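Leucine aminopeptidase A1, chloroplastic (Solanum lycopersicum, PDB 4KSI) removes N-terminal amino acids, preferably leucine, from peptides as a magnesium-dependent homohexameric aminopeptidase, and regulates wound signalling, with a role in insect defence. Local coordinates at residues Thr384-Arg389 and Met470-Pro475. Residues are numbered along the deposited sequence; the frame is centred on the assembly and turned at random.
Sequences TDAEGR and MINTGP. With MG (magnesium ion), chain B; MG (magnesium ion), chain C; SO4 (sulfate ion), chain D.
N472 reaches from the loop after strand 470-471 to the backbone of A386, its ND2 donating to A386 O at 2.8 Å. The bond is bent, 135° at the hydrogen, and the donor stands above the carbonyl plane instead of on a lone pair. The same amide nitrogen bonds N383 O, so two carbonyls of the metal-binding loop share one side chain. The A386 methyl points toward segment 470-475, CB lying 3.3 Å from T473 OG1, and sits under one face of the R389 guanidinium, offset toward its rim. R389 holds CG between its backbone N and carbonyl carbon (chi1 65°) and is bent at chi3, which turns the guanidinium over A386 CB, with its edge toward a sulfate probably carried over from crystallisation. R389 NE donates to sulfate O4 at 2.7 Å, nearly straight at 167°, and R389 NH2 to sulfate O3 at 3.0 Å; NH1 makes a weak bond to N472 O and a water-mediated link to G474 N. A leucine in place of R389 would probably leave the bound sulfate with fewer donors and N472 O without this bond. D385 OD1 and E387 OE1 ligate one magnesium ion, and E387 OE2 the other at 2.1 Å. K300, D305 and D325 complete the protein ligands, and K312, like R389 a predicted active-site residue, pairs with D385 OD2; this is the two-metal active site of M17 aminopeptidases.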
loop_
_atom_site.group_PDB
_atom_site.type_symbol
_atom_site.label_atom_id
_atom_site.label_comp_id
_atom_site.label_asym_id
_atom_site.label_seq_id
_atom_site.Cartn_x
_atom_site.Cartn_y
_atom_site.Cartn_z
ATOM N N THR A 384 -10.766 4.095 -16.497
ATOM C CA THR A 384 -11.185 5.405 -16.999
ATOM C C THR A 384 -10.089 6.433 -16.927
ATOM O O THR A 384 -10.279 7.559 -17.372
ATOM C CB THR A 384 -12.407 5.976 -16.215
ATOM O OG1 THR A 384 -12.029 6.212 -14.847
ATOM C CG2 THR A 384 -13.600 4.963 -16.265
ATOM N N ASP A 385 -8.964 6.070 -16.312
ATOM C CA ASP A 385 -7.830 6.963 -16.251
ATOM C C ASP A 385 -6.918 6.813 -17.496
ATOM O O ASP A 385 -5.873 7.475 -17.626
ATOM C CB ASP A 385 -7.038 6.744 -14.964
ATOM C CG ASP A 385 -6.004 7.867 -14.724
ATOM O OD1 ASP A 385 -6.037 8.975 -15.382
ATOM O OD2 ASP A 385 -5.153 7.674 -13.877
ATOM N N ALA A 386 -7.294 5.924 -18.417
ATOM C CA ALA A 386 -6.628 5.903 -19.706
ATOM C C ALA A 386 -7.599 6.549 -20.720
ATOM O O ALA A 386 -7.973 5.940 -21.742
ATOM C CB ALA A 386 -6.215 4.460 -20.086
ATOM N N GLU A 387 -7.979 7.798 -20.443
ATOM C CA GLU A 387 -9.085 8.486 -21.136
ATOM C C GLU A 387 -8.541 9.323 -22.278
ATOM O O GLU A 387 -9.245 9.622 -23.236
ATOM C CB GLU A 387 -9.841 9.408 -20.136
ATOM C CG GLU A 387 -9.137 10.757 -19.835
ATOM C CD GLU A 387 -7.756 10.611 -19.176
ATOM O OE1 GLU A 387 -7.534 9.767 -18.253
ATOM O OE2 GLU A 387 -6.829 11.356 -19.586
ATOM N N GLY A 388 -7.270 9.692 -22.195
ATOM C CA GLY A 388 -6.689 10.546 -23.231
ATOM C C GLY A 388 -6.683 9.842 -24.571
ATOM O O GLY A 388 -7.000 10.460 -25.628
ATOM N N ARG A 389 -6.372 8.546 -24.563
ATOM C CA ARG A 389 -6.372 7.826 -25.830
ATOM C C ARG A 389 -7.799 7.715 -26.453
ATOM O O ARG A 389 -7.907 7.566 -27.666
ATOM C CB ARG A 389 -5.741 6.437 -25.658
ATOM C CG ARG A 389 -6.567 5.522 -24.716
ATOM C CD ARG A 389 -5.677 4.340 -24.232
ATOM N NE ARG A 389 -4.584 4.813 -23.395
ATOM C CZ ARG A 389 -3.571 4.043 -22.953
ATOM N NH1 ARG A 389 -3.521 2.720 -23.250
ATOM N NH2 ARG A 389 -2.658 4.577 -22.178
ATOM N N MET A 470 -11.844 -4.087 -28.321
ATOM C CA MET A 470 -10.557 -3.994 -27.631
ATOM C C MET A 470 -10.836 -3.383 -26.256
ATOM O O MET A 470 -11.960 -2.826 -26.030
ATOM C CB MET A 470 -9.602 -3.057 -28.434
ATOM C CG MET A 470 -10.111 -1.613 -28.482
ATOM S SD MET A 470 -9.362 -0.582 -29.763
ATOM C CE MET A 470 -10.157 -1.255 -31.228
ATOM N N ILE A 471 -9.836 -3.428 -25.369
ATOM C CA ILE A 471 -9.878 -2.702 -24.122
ATOM C C ILE A 471 -9.064 -1.426 -24.323
ATOM O O ILE A 471 -8.332 -1.308 -25.309
ATOM C CB ILE A 471 -9.337 -3.527 -22.909
ATOM C CG1 ILE A 471 -7.848 -3.906 -23.100
ATOM C CG2 ILE A 471 -10.255 -4.750 -22.619
ATOM C CD1 ILE A 471 -7.247 -4.856 -22.009
ATOM N N ASN A 472 -9.134 -0.490 -23.390
ATOM C CA ASN A 472 -8.322 0.702 -23.556
ATOM C C ASN A 472 -6.998 0.630 -22.794
ATOM O O ASN A 472 -6.090 1.454 -23.059
ATOM C CB ASN A 472 -9.083 2.031 -23.241
ATOM C CG ASN A 472 -9.340 2.247 -21.744
ATOM O OD1 ASN A 472 -9.620 1.273 -21.023
ATOM N ND2 ASN A 472 -9.299 3.547 -21.262
ATOM N N THR A 473 -6.867 -0.294 -21.849
ATOM C CA THR A 473 -5.713 -0.234 -20.940
ATOM C C THR A 473 -5.010 -1.567 -20.802
ATOM O O THR A 473 -5.579 -2.518 -20.261
ATOM C CB THR A 473 -6.141 0.209 -19.532
ATOM O OG1 THR A 473 -7.072 1.301 -19.653
ATOM C CG2 THR A 473 -4.919 0.612 -18.645
ATOM N N GLY A 474 -3.755 -1.625 -21.273
ATOM C CA GLY A 474 -2.965 -2.839 -21.172
ATOM C C GLY A 474 -2.245 -2.973 -19.806
ATOM O O GLY A 474 -2.399 -2.130 -18.924
ATOM N N PRO A 475 -1.421 -4.028 -19.637
ATOM C CA PRO A 475 -0.592 -4.174 -18.408
ATOM C C PRO A 475 0.362 -2.982 -18.258
ATOM O O PRO A 475 0.655 -2.283 -19.256
ATOM C CB PRO A 475 0.205 -5.464 -18.649
ATOM C CG PRO A 475 -0.443 -6.125 -19.813
ATOM C CD PRO A 475 -1.185 -5.094 -20.619
HETATM MG MG MG B . -5.778 9.748 -17.290
HETATM MG MG MG C . -4.900 11.987 -19.045
HETATM S S SO4 D . -4.294 8.202 -21.521
HETATM O O1 SO4 D . -5.155 8.868 -20.505
HETATM O O2 SO4 D . -3.628 9.512 -21.814
HETATM O O3 SO4 D . -3.253 7.285 -20.965
HETATM O O4 SO4 D . -4.934 7.389 -22.508
HETATM O O HOH W 1 -2.060 0.391 -22.315
HETATM O O HOH W 2 -4.156 9.815 -18.100
#